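Local coordinates for designed helical repeat protein (Synthetic construct, PDB 5CWM) that is a computationally designed helical repeat protein whose helices stack side by side, with no catalytic or binding function known, at residues A[148-159]-A[202-213]. Sequence-based numbering, arbitrary orientation.
Sequences ERALRVAEEAAR and EAKERAERVREE
The guanidinium of R206 lies with one face over the backbone of the neighbouring helix, R152 N above its centre and L151 C toward its rim, while E155 OE1 sits at its edge. E202 OE1, a long salt-bridge partner from its own helix, lies at the edge in the plane. The E155 carboxylate stands nearly upright to this group, the planes 82° apart, and forms a salt bridge through OE1 to R206 NH1. The R209 guanidinium is instead turned nearly parallel to the carboxylate but offset from it; R209 NH1 donates to the syn side of E155 OE2 at 3.2 Å, tilted from both planes, a hydrogen bond within a salt bridge. E155 reaches both arginines because CG is anti to the backbone N (chi1 -172°) and the chain is extended beyond it toward helix 201-226. With an alanine here, R206 and R209 would probably lose the carboxylate they share, and R209 in particular would be less fixed in its rotation. The axes of segments 148-159 and 202-213 run nearly parallel, 7° apart, with a closest approach of 10.4 Å, as in stacked helical repeats; helix 174-198 packs against both, meeting L151 and A158 as well as A203 and R206. L151 CB packs 3.7 Å from R206 NE, and A158 CB meets V210 CG2 at 3.9 Å. At one end the carboxylates of E148 and E202 approach each other, like charges whose repulsion R206 may partly offset; at the other, E213 OE2 lies 2.7 Å from A158 O.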
loop_
_atom_site.group_PDB
_atom_site.type_symbol
_atom_site.label_atom_id
_atom_site.label_comp_id
_atom_site.label_asym_id
_atom_site.label_seq_id
_atom_site.Cartn_x
_atom_site.Cartn_y
_atom_site.Cartn_z
ATOM N N GLU A 148 1.175 8.688 13.054
ATOM C CA GLU A 148 2.629 8.709 12.927
ATOM C C GLU A 148 3.080 7.696 11.882
ATOM O O GLU A 148 3.848 8.019 10.970
ATOM C CB GLU A 148 3.296 8.410 14.273
ATOM C CG GLU A 148 2.921 9.372 15.390
ATOM C CD GLU A 148 3.516 10.751 15.199
ATOM O OE1 GLU A 148 4.760 10.858 15.151
ATOM O OE2 GLU A 148 2.743 11.726 15.096
ATOM N N ARG A 149 2.585 6.470 12.024
ATOM C CA ARG A 149 2.885 5.395 11.087
ATOM C C ARG A 149 2.431 5.759 9.679
ATOM O O ARG A 149 3.131 5.488 8.705
ATOM C CB ARG A 149 2.220 4.090 11.533
ATOM C CG ARG A 149 2.688 2.865 10.768
ATOM C CD ARG A 149 4.162 2.592 11.025
ATOM N NE ARG A 149 4.422 2.294 12.431
ATOM C CZ ARG A 149 4.550 1.066 12.923
ATOM N NH1 ARG A 149 4.455 0.014 12.122
ATOM N NH2 ARG A 149 4.783 0.891 14.217
ATOM N N ALA A 150 1.252 6.369 9.585
ATOM C CA ALA A 150 0.708 6.829 8.311
ATOM C C ALA A 150 1.677 7.767 7.596
ATOM O O ALA A 150 2.154 7.461 6.502
ATOM C CB ALA A 150 -0.633 7.514 8.522
ATOM N N LEU A 151 1.949 8.913 8.217
ATOM C CA LEU A 151 2.864 9.906 7.655
ATOM C C LEU A 151 4.228 9.303 7.320
ATOM O O LEU A 151 4.806 9.584 6.260
ATOM C CB LEU A 151 3.037 11.074 8.626
ATOM C CG LEU A 151 1.759 11.775 9.095
ATOM C CD1 LEU A 151 2.081 12.871 10.099
ATOM C CD2 LEU A 151 0.991 12.338 7.911
ATOM N N ARG A 152 4.730 8.471 8.230
ATOM C CA ARG A 152 6.012 7.796 8.049
ATOM C C ARG A 152 6.022 6.975 6.761
ATOM O O ARG A 152 6.934 7.098 5.942
ATOM C CB ARG A 152 6.309 6.899 9.254
ATOM C CG ARG A 152 7.782 6.765 9.612
ATOM C CD ARG A 152 8.482 5.696 8.788
ATOM N NE ARG A 152 9.285 6.268 7.712
ATOM C CZ ARG A 152 10.160 5.577 6.987
ATOM N NH1 ARG A 152 10.346 4.286 7.224
ATOM N NH2 ARG A 152 10.851 6.177 6.027
ATOM N N VAL A 153 4.996 6.148 6.587
ATOM C CA VAL A 153 4.858 5.315 5.397
ATOM C C VAL A 153 4.718 6.166 4.135
ATOM O O VAL A 153 5.292 5.845 3.094
ATOM C CB VAL A 153 3.649 4.361 5.525
ATOM C CG1 VAL A 153 3.300 3.735 4.183
ATOM C CG2 VAL A 153 3.937 3.283 6.558
ATOM N N ALA A 154 3.958 7.252 4.238
ATOM C CA ALA A 154 3.800 8.203 3.139
ATOM C C ALA A 154 5.152 8.724 2.652
ATOM O O ALA A 154 5.543 8.502 1.496
ATOM C CB ALA A 154 2.910 9.361 3.564
ATOM N N GLU A 155 5.856 9.429 3.535
ATOM C CA GLU A 155 7.166 9.979 3.197
ATOM C C GLU A 155 8.133 8.884 2.738
ATOM O O GLU A 155 8.995 9.122 1.889
ATOM C CB GLU A 155 7.754 10.738 4.388
ATOM C CG GLU A 155 9.022 11.514 4.060
ATOM C CD GLU A 155 9.547 12.307 5.240
ATOM O OE1 GLU A 155 8.948 12.219 6.333
ATOM O OE2 GLU A 155 10.558 13.021 5.072
ATOM N N GLU A 156 7.979 7.685 3.294
ATOM C CA GLU A 156 8.794 6.544 2.886
ATOM C C GLU A 156 8.555 6.204 1.419
ATOM O O GLU A 156 9.500 5.972 0.667
ATOM C CB GLU A 156 8.500 5.325 3.761
ATOM C CG GLU A 156 9.287 4.083 3.371
ATOM C CD GLU A 156 8.964 2.884 4.242
ATOM O OE1 GLU A 156 8.062 2.995 5.099
ATOM O OE2 GLU A 156 9.612 1.831 4.069
ATOM N N ALA A 157 7.286 6.171 1.022
ATOM C CA ALA A 157 6.917 5.918 -0.365
ATOM C C ALA A 157 7.483 7.007 -1.260
ATOM O O ALA A 157 8.050 6.728 -2.325
ATOM C CB ALA A 157 5.407 5.843 -0.513
ATOM N N ALA A 158 7.328 8.250 -0.812
ATOM C CA ALA A 158 7.871 9.394 -1.535
ATOM C C ALA A 158 9.368 9.227 -1.765
ATOM O O ALA A 158 9.888 9.596 -2.816
ATOM C CB ALA A 158 7.591 10.683 -0.779
ATOM N N ARG A 159 10.051 8.655 -0.778
ATOM C CA ARG A 159 11.492 8.453 -0.856
ATOM C C ARG A 159 11.854 7.294 -1.784
ATOM O O ARG A 159 12.859 7.348 -2.493
ATOM C CB ARG A 159 12.065 8.214 0.542
ATOM C CG ARG A 159 13.582 8.155 0.599
ATOM C CD ARG A 159 14.077 8.412 2.011
ATOM N NE ARG A 159 13.689 9.740 2.481
ATOM C CZ ARG A 159 13.895 10.187 3.716
ATOM N NH1 ARG A 159 14.484 9.412 4.616
ATOM N NH2 ARG A 159 13.507 11.410 4.051
ATOM N N GLU A 202 4.005 17.558 12.129
ATOM C CA GLU A 202 4.901 16.768 11.291
ATOM C C GLU A 202 4.541 16.865 9.813
ATOM O O GLU A 202 5.423 16.913 8.956
ATOM C CB GLU A 202 4.887 15.302 11.726
ATOM C CG GLU A 202 5.431 15.057 13.122
ATOM C CD GLU A 202 5.471 13.585 13.478
ATOM O OE1 GLU A 202 4.861 12.777 12.744
ATOM O OE2 GLU A 202 6.115 13.234 14.489
ATOM N N ALA A 203 3.242 16.887 9.528
ATOM C CA ALA A 203 2.740 16.882 8.157
ATOM C C ALA A 203 3.323 18.020 7.327
ATOM O O ALA A 203 3.675 17.829 6.164
ATOM C CB ALA A 203 1.221 16.953 8.153
ATOM N N LYS A 204 3.427 19.198 7.934
ATOM C CA LYS A 204 3.983 20.367 7.260
ATOM C C LYS A 204 5.434 20.133 6.846
ATOM O O LYS A 204 5.791 20.293 5.679
ATOM C CB LYS A 204 3.886 21.598 8.161
ATOM C CG LYS A 204 2.472 21.920 8.622
ATOM C CD LYS A 204 2.450 23.144 9.524
ATOM C CE LYS A 204 1.037 23.471 9.978
ATOM N NZ LYS A 204 1.000 24.679 10.848
ATOM N N GLU A 205 6.258 19.743 7.815
ATOM C CA GLU A 205 7.679 19.500 7.582
ATOM C C GLU A 205 7.903 18.415 6.530
ATOM O O GLU A 205 8.681 18.597 5.588
ATOM C CB GLU A 205 8.368 19.111 8.891
ATOM C CG GLU A 205 8.139 20.096 10.027
ATOM C CD GLU A 205 8.767 19.644 11.331
ATOM O OE1 GLU A 205 9.449 18.597 11.333
ATOM O OE2 GLU A 205 8.578 20.334 12.355
ATOM N N ARG A 206 7.211 17.290 6.697
ATOM C CA ARG A 206 7.306 16.183 5.753
ATOM C C ARG A 206 6.904 16.632 4.351
ATOM O O ARG A 206 7.551 16.273 3.365
ATOM C CB ARG A 206 6.432 15.008 6.206
ATOM C CG ARG A 206 6.841 14.403 7.540
ATOM C CD ARG A 206 6.026 13.159 7.862
ATOM N NE ARG A 206 6.372 12.594 9.164
ATOM C CZ ARG A 206 7.327 11.690 9.359
ATOM N NH1 ARG A 206 8.041 11.243 8.335
ATOM N NH2 ARG A 206 7.570 11.233 10.580
ATOM N N ALA A 207 5.842 17.430 4.273
ATOM C CA ALA A 207 5.385 17.973 2.999
ATOM C C ALA A 207 6.456 18.854 2.365
ATOM O O ALA A 207 6.648 18.828 1.150
ATOM C CB ALA A 207 4.097 18.758 3.184
ATOM N N GLU A 208 7.149 19.631 3.193
ATOM C CA GLU A 208 8.237 20.477 2.710
ATOM C C GLU A 208 9.366 19.629 2.130
ATOM O O GLU A 208 9.862 19.903 1.030
ATOM C CB GLU A 208 8.768 21.371 3.834
ATOM C CG GLU A 208 7.764 22.393 4.342
ATOM C CD GLU A 208 8.306 23.233 5.482
ATOM O OE1 GLU A 208 9.504 23.097 5.807
ATOM O OE2 GLU A 208 7.532 24.032 6.052
ATOM N N ARG A 209 9.762 18.597 2.874
ATOM C CA ARG A 209 10.809 17.684 2.418
ATOM C C ARG A 209 10.444 17.051 1.077
ATOM O O ARG A 209 11.241 17.062 0.134
ATOM C CB ARG A 209 11.063 16.584 3.453
ATOM C CG ARG A 209 11.425 17.079 4.844
ATOM C CD ARG A 209 11.959 15.937 5.700
ATOM N NE ARG A 209 11.961 16.261 7.124
ATOM C CZ ARG A 209 11.057 15.814 7.991
ATOM N NH1 ARG A 209 10.079 15.020 7.579
ATOM N NH2 ARG A 209 11.133 16.158 9.269
ATOM N N VAL A 210 9.233 16.506 1.001
ATOM C CA VAL A 210 8.757 15.857 -0.216
ATOM C C VAL A 210 8.717 16.838 -1.389
ATOM O O VAL A 210 9.092 16.490 -2.509
ATOM C CB VAL A 210 7.361 15.233 -0.010
ATOM C CG1 VAL A 210 6.807 14.706 -1.322
ATOM C CG2 VAL A 210 7.430 14.116 1.019
ATOM N N ARG A 211 8.276 18.066 -1.125
ATOM C CA ARG A 211 8.235 19.094 -2.162
ATOM C C ARG A 211 9.633 19.423 -2.673
ATOM O O ARG A 211 9.828 19.623 -3.872
ATOM C CB ARG A 211 7.552 20.364 -1.649
ATOM C CG ARG A 211 6.033 20.287 -1.635
ATOM C CD ARG A 211 5.410 21.666 -1.498
ATOM N NE ARG A 211 5.801 22.331 -0.258
ATOM C CZ ARG A 211 5.111 22.264 0.876
ATOM N NH1 ARG A 211 3.989 21.561 0.931
ATOM N NH2 ARG A 211 5.541 22.901 1.956
ATOM N N GLU A 212 10.603 19.478 -1.764
ATOM C CA GLU A 212 11.994 19.681 -2.159
ATOM C C GLU A 212 12.466 18.529 -3.046
ATOM O O GLU A 212 13.107 18.741 -4.086
ATOM C CB GLU A 212 12.893 19.809 -0.927
ATOM C CG GLU A 212 14.372 19.979 -1.243
ATOM C CD GLU A 212 14.692 21.327 -1.861
ATOM O OE1 GLU A 212 13.870 22.258 -1.729
ATOM O OE2 GLU A 212 15.770 21.458 -2.479
ATOM N N GLU A 213 12.133 17.309 -2.629
ATOM C CA GLU A 213 12.490 16.113 -3.384
ATOM C C GLU A 213 11.938 16.158 -4.804
ATOM O O GLU A 213 12.646 15.851 -5.759
ATOM C CB GLU A 213 11.987 14.854 -2.677
ATOM C CG GLU A 213 12.301 13.574 -3.433
ATOM C CD GLU A 213 11.678 12.348 -2.801
ATOM O OE1 GLU A 213 10.815 12.506 -1.914
ATOM O OE2 GLU A 213 12.054 11.224 -3.196
#